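Local coordinates for hypothetical membrane protein (Corynebacterium glutamicum, PDB 6JSB) that binds heme b and probably hands it on within the heme-uptake machinery of corynebacteria, at residues L97-S102 with D171-F176; L115-K120 with A139-I144; T163-T168 with T175-G180. One frame throughout, in Å; residues are numbered along the deposited sequence. Where two conformers were deposited one is given.

Overall arrangement
Coming from the N terminus, strand 95-109 supplies the first half of interaction 1, whose loop stays open for 68 residues. Inside that loop the chain turns back along strand 112-122 and then strand 139-146, and interaction 2 pairs these two, wholly nested within interaction 1. Strand 156-165, the next neighbour in the same antiparallel sheet, opens interaction 3 and runs into helix 167-172. The end of this helix, at 171-176, closes interaction 1 against strand 95-109. Overlapping it through Thr175 and Phe176, 175-180 closes interaction 3, which thus opens inside the loop of interaction 1 and ends just beyond it. Together the three contacts tie four consecutive sheet strands to the helix and heme-binding loop.

Interaction 1. Residues L97-S102 with D171-F176; sequences LDLDFS and DVMGTF. With HEM (protoporphyrin IX containing Fe), chain C.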
loop_
_atom_site.group_PDB
_atom_site.type_symbol
_atom_site.label_atom_id
_atom_site.label_comp_id
_atom_site.label_asym_id
_atom_site.label_seq_id
_atom_site.Cartn_x
_atom_site.Cartn_y
_atom_site.Cartn_z
ATOM N N LEU A 97 3.210 -4.154 -16.287
ATOM C CA LEU A 97 2.911 -3.514 -15.024
ATOM C C LEU A 97 2.776 -4.648 -14.010
ATOM O O LEU A 97 1.904 -5.536 -14.137
ATOM C CB LEU A 97 1.642 -2.651 -15.116
ATOM C CG LEU A 97 1.347 -1.794 -13.887
ATOM C CD1 LEU A 97 0.253 -0.828 -14.346
ATOM C CD2 LEU A 97 0.854 -2.655 -12.692
ATOM N N ASP A 98 3.683 -4.683 -13.033
ATOM C CA ASP A 98 3.643 -5.775 -12.054
ATOM C C ASP A 98 4.156 -5.186 -10.747
ATOM O O ASP A 98 5.360 -4.947 -10.598
ATOM C CB ASP A 98 4.496 -6.960 -12.538
ATOM C CG ASP A 98 4.318 -8.211 -11.695
ATOM O OD1 ASP A 98 4.136 -8.099 -10.462
ATOM O OD2 ASP A 98 4.424 -9.355 -12.255
ATOM N N LEU A 99 3.224 -4.895 -9.856
ATOM C CA LEU A 99 3.460 -4.054 -8.672
ATOM C C LEU A 99 2.969 -4.777 -7.417
ATOM O O LEU A 99 1.863 -5.329 -7.402
ATOM C CB LEU A 99 2.658 -2.739 -8.824
ATOM C CG LEU A 99 2.579 -1.859 -7.569
ATOM C CD1 LEU A 99 3.935 -1.261 -7.152
ATOM C CD2 LEU A 99 1.606 -0.691 -7.860
ATOM N N ASP A 100 3.770 -4.778 -6.363
ATOM C CA ASP A 100 3.371 -5.444 -5.132
ATOM C C ASP A 100 3.737 -4.543 -3.970
ATOM O O ASP A 100 4.876 -4.051 -3.923
ATOM C CB ASP A 100 4.092 -6.768 -4.988
ATOM C CG ASP A 100 3.516 -7.606 -3.893
ATOM O OD1 ASP A 100 2.686 -8.523 -4.176
ATOM O OD2 ASP A 100 3.901 -7.399 -2.721
ATOM N N PHE A 101 2.781 -4.260 -3.072
ATOM C CA PHE A 101 3.039 -3.532 -1.832
ATOM C C PHE A 101 2.761 -4.466 -0.668
ATOM O O PHE A 101 1.699 -5.082 -0.629
ATOM C CB PHE A 101 2.117 -2.310 -1.680
ATOM C CG PHE A 101 2.440 -1.134 -2.576
ATOM C CD1 PHE A 101 3.731 -0.837 -2.924
ATOM C CD2 PHE A 101 1.475 -0.225 -2.929
ATOM C CE1 PHE A 101 4.039 0.334 -3.679
ATOM C CE2 PHE A 101 1.780 0.918 -3.733
ATOM C CZ PHE A 101 3.062 1.180 -4.101
ATOM N N SER A 102 3.652 -4.490 0.334
ATOM C CA SER A 102 3.343 -5.367 1.463
ATOM C C SER A 102 3.928 -4.776 2.741
ATOM O O SER A 102 4.790 -3.896 2.706
ATOM C CB SER A 102 3.824 -6.790 1.225
ATOM O OG SER A 102 5.232 -6.835 1.107
ATOM N N ASP A 171 9.188 6.550 -8.916
ATOM C CA ASP A 171 9.672 5.461 -9.738
ATOM C C ASP A 171 8.897 4.170 -9.524
ATOM O O ASP A 171 8.819 3.357 -10.444
ATOM C CB ASP A 171 11.155 5.265 -9.432
ATOM C CG ASP A 171 11.964 6.451 -9.926
ATOM O OD1 ASP A 171 11.684 6.867 -11.070
ATOM O OD2 ASP A 171 12.780 6.982 -9.151
ATOM N N VAL A 172 8.338 3.963 -8.321
ATOM C CA VAL A 172 7.554 2.768 -8.054
ATOM C C VAL A 172 6.317 2.727 -8.947
ATOM O O VAL A 172 5.933 1.658 -9.460
ATOM C CB VAL A 172 7.172 2.703 -6.565
ATOM C CG1 VAL A 172 6.233 1.460 -6.322
ATOM C CG2 VAL A 172 8.462 2.568 -5.683
ATOM N N MET A 173 5.695 3.891 -9.163
ATOM C CA MET A 173 4.459 3.997 -9.937
ATOM C C MET A 173 4.718 4.355 -11.405
ATOM O O MET A 173 3.895 5.020 -12.059
ATOM C CB MET A 173 3.515 5.010 -9.261
ATOM C CG MET A 173 3.222 4.693 -7.812
ATOM S SD MET A 173 2.546 3.003 -7.581
ATOM C CE MET A 173 0.909 3.195 -8.401
ATOM N N GLY A 174 5.869 3.926 -11.951
ATOM C CA GLY A 174 6.098 4.018 -13.400
ATOM C C GLY A 174 6.363 5.418 -13.919
ATOM O O GLY A 174 6.394 5.622 -15.135
ATOM N N THR A 175 6.622 6.381 -13.035
ATOM C CA THR A 175 6.740 7.815 -13.329
ATOM C C THR A 175 5.433 8.442 -13.853
ATOM O O THR A 175 5.450 9.571 -14.350
ATOM C CB THR A 175 7.938 8.153 -14.264
ATOM O OG1 THR A 175 7.664 7.815 -15.638
ATOM C CG2 THR A 175 9.188 7.387 -13.756
ATOM N N PHE A 176 4.295 7.737 -13.766
ATOM C CA PHE A 176 3.065 8.348 -14.206
ATOM C C PHE A 176 2.531 9.411 -13.252
ATOM O O PHE A 176 1.736 10.246 -13.698
ATOM C CB PHE A 176 2.002 7.256 -14.371
ATOM C CG PHE A 176 2.197 6.454 -15.644
ATOM C CD1 PHE A 176 1.488 6.764 -16.786
ATOM C CD2 PHE A 176 3.092 5.397 -15.670
ATOM C CE1 PHE A 176 1.675 6.014 -17.955
ATOM C CE2 PHE A 176 3.294 4.636 -16.848
ATOM C CZ PHE A 176 2.599 4.983 -17.987
HETATM C CHA HEM C . -1.910 5.421 -16.514
HETATM C CHB HEM C . -0.849 2.862 -20.492
HETATM C CHC HEM C . 2.753 0.679 -18.009
HETATM C CHD HEM C . 1.441 3.029 -13.917
HETATM C C1A HEM C . -1.863 4.962 -17.816
HETATM C C2A HEM C . -2.643 5.539 -18.895
HETATM C C3A HEM C . -2.380 4.838 -20.023
HETATM C C4A HEM C . -1.409 3.808 -19.655
HETATM C CMA HEM C . -2.973 5.061 -21.448
HETATM C CAA HEM C . -3.584 6.749 -18.722
HETATM C CBA HEM C . -5.005 6.265 -18.471
HETATM C CGA HEM C . -5.842 7.418 -17.964
HETATM O O1A HEM C . -7.081 7.225 -17.817
HETATM O O2A HEM C . -5.253 8.513 -17.696
HETATM C C1B HEM C . 0.203 2.053 -20.160
HETATM C C2B HEM C . 0.855 1.109 -21.068
HETATM C C3B HEM C . 1.853 0.509 -20.395
HETATM C C4B HEM C . 1.861 1.021 -19.018
HETATM C CMB HEM C . 0.420 0.952 -22.552
HETATM C CAB HEM C . 2.864 -0.575 -20.873
HETATM C CBB HEM C . 2.610 -1.353 -21.931
HETATM C C1C HEM C . 2.716 1.107 -16.678
HETATM C C2C HEM C . 3.595 0.660 -15.625
HETATM C C3C HEM C . 3.217 1.264 -14.473
HETATM C C4C HEM C . 2.119 2.173 -14.789
HETATM C CMC HEM C . 4.686 -0.433 -15.768
HETATM C CAC HEM C . 3.889 0.979 -13.141
HETATM C CBC HEM C . 3.159 1.055 -12.037
HETATM C C1D HEM C . 0.427 3.885 -14.292
HETATM C C2D HEM C . -0.226 4.817 -13.401
HETATM C C3D HEM C . -1.163 5.496 -14.095
HETATM C C4D HEM C . -1.150 4.994 -15.460
HETATM C CMD HEM C . 0.189 5.000 -11.926
HETATM C CAD HEM C . -2.104 6.602 -13.524
HETATM C CBD HEM C . -3.439 5.898 -13.167
HETATM C CGD HEM C . -4.359 6.957 -12.563
HETATM O O1D HEM C . -4.863 7.809 -13.372
HETATM O O2D HEM C . -4.534 6.922 -11.295
HETATM N NA HEM C . -1.078 3.896 -18.305
HETATM N NB HEM C . 0.816 1.933 -18.930
HETATM N NC HEM C . 1.841 2.052 -16.132
HETATM N ND HEM C . -0.181 4.014 -15.511
HETATM FE FE HEM C . 0.260 2.748 -17.108
#
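The carbonyl O of Met173, whose side chain packs on Leu99 and Phe101, accepts one hydrogen bond, from Phe176 N at 3.2 Å, closing a type I' turn; it also lies in plane at the edge of the Phe176 ring and close to heme CHD. Just before this turn, helix 167-172 ends in a Schellman motif with Gly174, at positive phi, as its C-prime residue; the Gly174 N to Asp171 O bond is weak. Across the contact itself everything is apolar. The Met173 chain is bent at chi2 (-55°) and chi3 (-68°), which brings the thioether to the strand: SD lies 3.8 Å from Leu99 CD2, and it makes a Met-aromatic contact with Phe101, 5.2 Å from the ring centroid and oblique to it. Its CE also brushes the heme methyl CMD. Next to it, Val172 CG1 touches both Leu99 CD1 and the edge of Phe101, where CE1 is 3.6 Å away near the ring plane. Leu97 and Phe176 carry the two segments on to the heme. Phe176 lies almost parallel to the porphyrin, heme ND over its centre 3.3 Å above the ring plane, with CE2 a very close 3.0 Å from heme NC. Leu97 comes over the other face, its CD1 3.6 Å from heme C4C; it also touches Tyr23, the axial ligand of the iron. Trp77 backs Phe101 from strand 68-81, while Phe124 meets Phe176 edge-to-face. Val172 O is taken up by Ser121 OG. The buried Leu99, Phe101, Val172 and Met173 join the helix end to the sheet, next to the turn that carries the Phe176 ring. With Phe176 CZ 3.4 Å from the iron, a second axial ligand would hardly fit on that face as modelled.

Interaction 2. Residues L115-K120 with A139-I144; sequences LLVDFK and AELATI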
loop_
_atom_site.group_PDB
_atom_site.type_symbol
_atom_site.label_atom_id
_atom_site.label_comp_id
_atom_site.label_asym_id
_atom_site.label_seq_id
_atom_site.Cartn_x
_atom_site.Cartn_y
_atom_site.Cartn_z
ATOM N N LEU A 115 4.579 6.927 5.218
ATOM C CA LEU A 115 4.078 5.584 4.924
ATOM C C LEU A 115 5.247 4.815 4.305
ATOM O O LEU A 115 5.705 5.160 3.212
ATOM C CB LEU A 115 2.899 5.645 3.950
ATOM C CG LEU A 115 2.215 4.296 3.618
ATOM C CD1 LEU A 115 1.724 3.596 4.851
ATOM C CD2 LEU A 115 1.062 4.651 2.653
ATOM N N LEU A 116 5.748 3.793 5.020
ATOM C CA LEU A 116 6.794 2.905 4.532
ATOM C C LEU A 116 6.156 1.654 3.963
ATOM O O LEU A 116 5.145 1.182 4.480
ATOM C CB LEU A 116 7.737 2.481 5.652
ATOM C CG LEU A 116 8.287 3.632 6.502
ATOM C CD1 LEU A 116 9.303 3.087 7.538
ATOM C CD2 LEU A 116 8.952 4.588 5.627
ATOM N N VAL A 117 6.741 1.089 2.900
ATOM C CA VAL A 117 6.169 -0.143 2.348
ATOM C C VAL A 117 7.296 -0.983 1.783
ATOM O O VAL A 117 8.297 -0.479 1.315
ATOM C CB VAL A 117 5.119 0.069 1.216
ATOM C CG1 VAL A 117 3.842 0.705 1.746
ATOM C CG2 VAL A 117 5.689 0.819 0.016
ATOM N N ASP A 118 7.103 -2.306 1.828
ATOM C CA ASP A 118 7.941 -3.204 1.039
ATOM C C ASP A 118 7.366 -3.252 -0.373
ATOM O O ASP A 118 6.152 -3.497 -0.548
ATOM C CB ASP A 118 7.934 -4.624 1.593
ATOM C CG ASP A 118 8.503 -4.753 2.976
ATOM O OD1 ASP A 118 9.147 -3.808 3.486
ATOM O OD2 ASP A 118 8.292 -5.844 3.563
ATOM N N PHE A 119 8.192 -2.974 -1.382
ATOM C CA PHE A 119 7.629 -2.915 -2.752
ATOM C C PHE A 119 8.478 -3.715 -3.711
ATOM O O PHE A 119 9.672 -3.949 -3.495
ATOM C CB PHE A 119 7.467 -1.479 -3.340
ATOM C CG PHE A 119 8.771 -0.812 -3.714
ATOM C CD1 PHE A 119 9.316 -0.974 -4.984
ATOM C CD2 PHE A 119 9.411 -0.032 -2.803
ATOM C CE1 PHE A 119 10.544 -0.400 -5.349
ATOM C CE2 PHE A 119 10.631 0.593 -3.158
ATOM C CZ PHE A 119 11.197 0.393 -4.416
ATOM N N LYS A 120 7.786 -4.209 -4.749
ATOM C CA LYS A 120 8.456 -4.868 -5.857
ATOM C C LYS A 120 7.658 -4.427 -7.079
ATOM O O LYS A 120 6.445 -4.714 -7.172
ATOM C CB LYS A 120 8.428 -6.408 -5.644
ATOM C CG LYS A 120 9.046 -7.235 -6.761
ATOM C CD LYS A 120 8.707 -8.748 -6.494
ATOM C CE LYS A 120 9.324 -9.724 -7.542
ATOM N NZ LYS A 120 8.512 -10.975 -7.577
ATOM N N ALA A 139 10.475 1.086 2.269
ATOM C CA ALA A 139 10.830 2.313 1.572
ATOM C C ALA A 139 9.775 3.390 1.813
ATOM O O ALA A 139 8.590 3.089 1.958
ATOM C CB ALA A 139 10.960 2.025 0.084
ATOM N N GLU A 140 10.199 4.681 1.765
ATOM C CA GLU A 140 9.228 5.778 1.981
ATOM C C GLU A 140 8.435 6.015 0.701
ATOM O O GLU A 140 8.964 6.597 -0.256
ATOM C CB GLU A 140 9.952 7.064 2.383
ATOM C CG GLU A 140 10.766 6.869 3.628
ATOM C CD GLU A 140 11.525 8.173 4.044
ATOM O OE1 GLU A 140 12.234 8.071 5.040
ATOM O OE2 GLU A 140 11.311 9.261 3.434
ATOM N N LEU A 141 7.159 5.605 0.713
ATOM C CA LEU A 141 6.289 5.755 -0.439
ATOM C C LEU A 141 5.555 7.079 -0.397
ATOM O O LEU A 141 5.309 7.676 -1.451
ATOM C CB LEU A 141 5.274 4.613 -0.442
ATOM C CG LEU A 141 4.281 4.683 -1.607
ATOM C CD1 LEU A 141 4.920 4.327 -2.926
ATOM C CD2 LEU A 141 3.057 3.739 -1.338
ATOM N N ALA A 142 5.151 7.540 0.792
ATOM C CA ALA A 142 4.318 8.737 0.856
ATOM C C ALA A 142 4.580 9.454 2.154
ATOM O O ALA A 142 4.906 8.806 3.170
ATOM C CB ALA A 142 2.787 8.396 0.756
ATOM N N THR A 143 4.350 10.782 2.148
ATOM C CA THR A 143 4.284 11.541 3.396
ATOM C C THR A 143 2.824 11.691 3.788
ATOM O O THR A 143 1.936 11.516 2.957
ATOM C CB THR A 143 4.928 12.925 3.272
ATOM O OG1 THR A 143 4.334 13.609 2.184
ATOM C CG2 THR A 143 6.446 12.756 2.996
ATOM N N ILE A 144 2.585 11.912 5.093
ATOM C CA ILE A 144 1.205 11.892 5.603
ATOM C C ILE A 144 0.996 13.111 6.474
ATOM O O ILE A 144 1.882 13.473 7.261
ATOM C CB ILE A 144 0.930 10.643 6.475
ATOM C CG1 ILE A 144 1.394 9.369 5.781
ATOM C CG2 ILE A 144 -0.582 10.570 6.773
ATOM C CD1 ILE A 144 1.316 8.091 6.705
#
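Leu115 starts the pairing with Ala142: its N gives an almost straight bond (176°) to Ala142 O at 2.8 Å. Its own O takes two donors, Leu141 N at 2.9 Å and, weakly, Ala142 N at 3.4 Å. Two residues facing one make this a classic beta bulge, and the register slips by one. On the face shared by Leu115 and Ala142, the Leu115 CB also meets Ile144 CD1. Leu116 then forms a non-hydrogen-bonded pair with Glu140 on the other face; the two side chains run side by side in the same direction, Leu116 CD2 lying 3.5 Å from Glu140 CG. Val117 and Ala139 exchange a pair of bonds, Val117 N to Ala139 O at 2.9 Å and Ala139 N to Val117 O at 2.8 Å. At Phe119, chi1 of 72° sets CG between the backbone N and carbonyl carbon, and the ring turns its edge to Ala139, CE2 reaching CB at 3.6 Å. The N-to-C directions of the segments are 125° apart, well off antiparallel. Strand 112-122 is flanked on its other side by strand 95-109, while strand 139-146 passes the sheet on to 156-165; Trp14 of strand 2-14 covers Leu115 and Leu141.

Interaction 3. Residues T163-T168 with T175-G180; sequences TKLTAT and TFYPEG. With HEM (protoporphyrin IX containing Fe), chain C.
Gly180 N donates to Leu165 O at 2.8 Å, joining the end of strand 156-165 to the loop after helix 167-172 in this HtaA-family domain. Between them the chain enters helix 167-172, with Thr166 at the N-cap; its OG1 bonds to Gly169 N and also to Glu140 O of the neighbouring strand 139-146. The Leu165 side chain swings CG opposite its own N (chi1 -167°), which carries CD2 to Tyr177, 3.6 Å from its CB and near the plane of the ring, the two side chains crossing at about a right angle. CMD of the heme lies over one face of the Tyr177 ring, 3.5 Å above the ring plane and offset toward the rim. At the far end OH gives a 2.6 Å hydrogen bond to propionate O2D, which sits in the ring plane; Ser19 OG makes another hydrogen bond to the heme. Lys164 instead lays its CG by Gly180 O. Glu179 is stretched out in full along Ala167, its OE1 3.5 Å from Ala167 CB. One water completes the link, accepting from Ala167 N at 2.8 Å and donating to Glu179 OE2 at 3.3 Å.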
loop_
_atom_site.group_PDB
_atom_site.type_symbol
_atom_site.label_atom_id
_atom_site.label_comp_id
_atom_site.label_asym_id
_atom_site.label_seq_id
_atom_site.Cartn_x
_atom_site.Cartn_y
_atom_site.Cartn_z
ATOM N N THR A 163 -2.244 11.639 2.069
ATOM C CA THR A 163 -0.953 11.090 1.641
ATOM C C THR A 163 -0.505 11.766 0.355
ATOM O O THR A 163 -1.330 12.111 -0.496
ATOM C CB THR A 163 -1.052 9.600 1.368
ATOM O OG1 THR A 163 -2.118 9.388 0.417
ATOM C CG2 THR A 163 -1.478 8.831 2.680
ATOM N N LYS A 164 0.824 11.939 0.227
ATOM C CA LYS A 164 1.433 12.503 -0.980
ATOM C C LYS A 164 2.657 11.672 -1.358
ATOM O O LYS A 164 3.481 11.380 -0.512
ATOM C CB LYS A 164 1.842 13.969 -0.759
ATOM C CG LYS A 164 0.552 14.894 -0.714
ATOM C CD LYS A 164 0.977 16.346 -0.541
ATOM C CE LYS A 164 -0.217 17.327 -0.733
ATOM N NZ LYS A 164 -1.491 16.820 -0.149
ATOM N N LEU A 165 2.764 11.335 -2.633
ATOM C CA LEU A 165 3.835 10.478 -3.141
ATOM C C LEU A 165 5.189 11.147 -2.947
ATOM O O LEU A 165 5.367 12.340 -3.231
ATOM C CB LEU A 165 3.595 10.252 -4.638
ATOM C CG LEU A 165 4.412 9.147 -5.315
ATOM C CD1 LEU A 165 3.906 7.771 -4.787
ATOM C CD2 LEU A 165 4.138 9.301 -6.851
ATOM N N THR A 166 6.167 10.347 -2.529
ATOM C CA THR A 166 7.537 10.824 -2.444
ATOM C C THR A 166 8.276 10.680 -3.782
ATOM O O THR A 166 7.822 10.009 -4.726
ATOM C CB THR A 166 8.318 10.017 -1.405
ATOM O OG1 THR A 166 8.365 8.657 -1.851
ATOM C CG2 THR A 166 7.720 10.083 -0.013
ATOM N N ALA A 167 9.472 11.284 -3.827
ATOM C CA ALA A 167 10.347 11.041 -4.980
ATOM C C ALA A 167 10.645 9.561 -5.174
ATOM O O ALA A 167 10.763 9.084 -6.317
ATOM C CB ALA A 167 11.647 11.839 -4.804
ATOM N N THR A 168 10.822 8.807 -4.086
ATOM C CA THR A 168 11.008 7.354 -4.235
ATOM C C THR A 168 9.789 6.713 -4.864
ATOM O O THR A 168 9.886 5.839 -5.748
ATOM C CB THR A 168 11.288 6.745 -2.849
ATOM O OG1 THR A 168 12.539 7.214 -2.406
ATOM C CG2 THR A 168 11.327 5.193 -2.900
ATOM N N THR A 175 6.622 6.381 -13.035
ATOM C CA THR A 175 6.740 7.815 -13.329
ATOM C C THR A 175 5.433 8.442 -13.853
ATOM O O THR A 175 5.450 9.571 -14.350
ATOM C CB THR A 175 7.938 8.153 -14.264
ATOM O OG1 THR A 175 7.664 7.815 -15.638
ATOM C CG2 THR A 175 9.188 7.387 -13.756
ATOM N N PHE A 176 4.295 7.737 -13.766
ATOM C CA PHE A 176 3.065 8.348 -14.206
ATOM C C PHE A 176 2.531 9.411 -13.252
ATOM O O PHE A 176 1.736 10.246 -13.698
ATOM C CB PHE A 176 2.002 7.256 -14.371
ATOM C CG PHE A 176 2.197 6.454 -15.644
ATOM C CD1 PHE A 176 1.488 6.764 -16.786
ATOM C CD2 PHE A 176 3.092 5.397 -15.670
ATOM C CE1 PHE A 176 1.675 6.014 -17.955
ATOM C CE2 PHE A 176 3.294 4.636 -16.848
ATOM C CZ PHE A 176 2.599 4.983 -17.987
ATOM N N TYR A 177 2.903 9.372 -11.954
ATOM C CA TYR A 177 2.510 10.445 -11.034
ATOM C C TYR A 177 3.724 11.351 -10.761
ATOM O O TYR A 177 4.821 10.838 -10.595
ATOM C CB TYR A 177 2.071 9.881 -9.694
ATOM C CG TYR A 177 0.829 9.015 -9.732
ATOM C CD1 TYR A 177 -0.304 9.405 -10.460
ATOM C CD2 TYR A 177 0.801 7.885 -9.015
ATOM C CE1 TYR A 177 -1.459 8.597 -10.459
ATOM C CE2 TYR A 177 -0.330 7.048 -8.997
ATOM C CZ TYR A 177 -1.438 7.413 -9.715
ATOM O OH TYR A 177 -2.547 6.575 -9.705
ATOM N N PRO A 178 3.540 12.656 -10.611
ATOM C CA PRO A 178 4.636 13.511 -10.141
ATOM C C PRO A 178 4.881 13.363 -8.656
ATOM O O PRO A 178 4.002 12.994 -7.888
ATOM C CB PRO A 178 4.141 14.906 -10.450
ATOM C CG PRO A 178 2.638 14.772 -10.227
ATOM C CD PRO A 178 2.300 13.425 -10.796
ATOM N N GLU A 179 6.119 13.766 -8.240
ATOM C CA GLU A 179 6.350 13.884 -6.810
ATOM C C GLU A 179 5.318 14.835 -6.193
ATOM O O GLU A 179 4.972 15.872 -6.774
ATOM C CB GLU A 179 7.787 14.409 -6.603
ATOM C CG GLU A 179 8.202 14.495 -5.211
ATOM C CD GLU A 179 9.651 15.013 -5.162
ATOM O OE1 GLU A 179 10.385 14.850 -6.167
ATOM O OE2 GLU A 179 10.012 15.569 -4.127
ATOM N N GLY A 180 4.832 14.479 -5.018
ATOM C CA GLY A 180 3.797 15.253 -4.338
ATOM C C GLY A 180 2.371 14.865 -4.735
ATOM O O GLY A 180 1.427 15.405 -4.149
HETATM C CHA HEM C . -1.910 5.421 -16.514
HETATM C CHB HEM C . -0.849 2.862 -20.492
HETATM C CHC HEM C . 2.753 0.679 -18.009
HETATM C CHD HEM C . 1.441 3.029 -13.917
HETATM C C1A HEM C . -1.863 4.962 -17.816
HETATM C C2A HEM C . -2.643 5.539 -18.895
HETATM C C3A HEM C . -2.380 4.838 -20.023
HETATM C C4A HEM C . -1.409 3.808 -19.655
HETATM C CMA HEM C . -2.973 5.061 -21.448
HETATM C CAA HEM C . -3.584 6.749 -18.722
HETATM C CBA HEM C . -5.005 6.265 -18.471
HETATM C CGA HEM C . -5.842 7.418 -17.964
HETATM O O1A HEM C . -7.081 7.225 -17.817
HETATM O O2A HEM C . -5.253 8.513 -17.696
HETATM C C1B HEM C . 0.203 2.053 -20.160
HETATM C C2B HEM C . 0.855 1.109 -21.068
HETATM C C3B HEM C . 1.853 0.509 -20.395
HETATM C C4B HEM C . 1.861 1.021 -19.018
HETATM C CMB HEM C . 0.420 0.952 -22.552
HETATM C CAB HEM C . 2.864 -0.575 -20.873
HETATM C CBB HEM C . 2.610 -1.353 -21.931
HETATM C C1C HEM C . 2.716 1.107 -16.678
HETATM C C2C HEM C . 3.595 0.660 -15.625
HETATM C C3C HEM C . 3.217 1.264 -14.473
HETATM C C4C HEM C . 2.119 2.173 -14.789
HETATM C CMC HEM C . 4.686 -0.433 -15.768
HETATM C CAC HEM C . 3.889 0.979 -13.141
HETATM C CBC HEM C . 3.159 1.055 -12.037
HETATM C C1D HEM C . 0.427 3.885 -14.292
HETATM C C2D HEM C . -0.226 4.817 -13.401
HETATM C C3D HEM C . -1.163 5.496 -14.095
HETATM C C4D HEM C . -1.150 4.994 -15.460
HETATM C CMD HEM C . 0.189 5.000 -11.926
HETATM C CAD HEM C . -2.104 6.602 -13.524
HETATM C CBD HEM C . -3.439 5.898 -13.167
HETATM C CGD HEM C . -4.359 6.957 -12.563
HETATM O O1D HEM C . -4.863 7.809 -13.372
HETATM O O2D HEM C . -4.534 6.922 -11.295
HETATM N NA HEM C . -1.078 3.896 -18.305
HETATM N NB HEM C . 0.816 1.933 -18.930
HETATM N NC HEM C . 1.841 2.052 -16.132
HETATM N ND HEM C . -0.181 4.014 -15.511
HETATM FE FE HEM C . 0.260 2.748 -17.108
HETATM O O HOH W 1 10.203 13.204 -1.877
#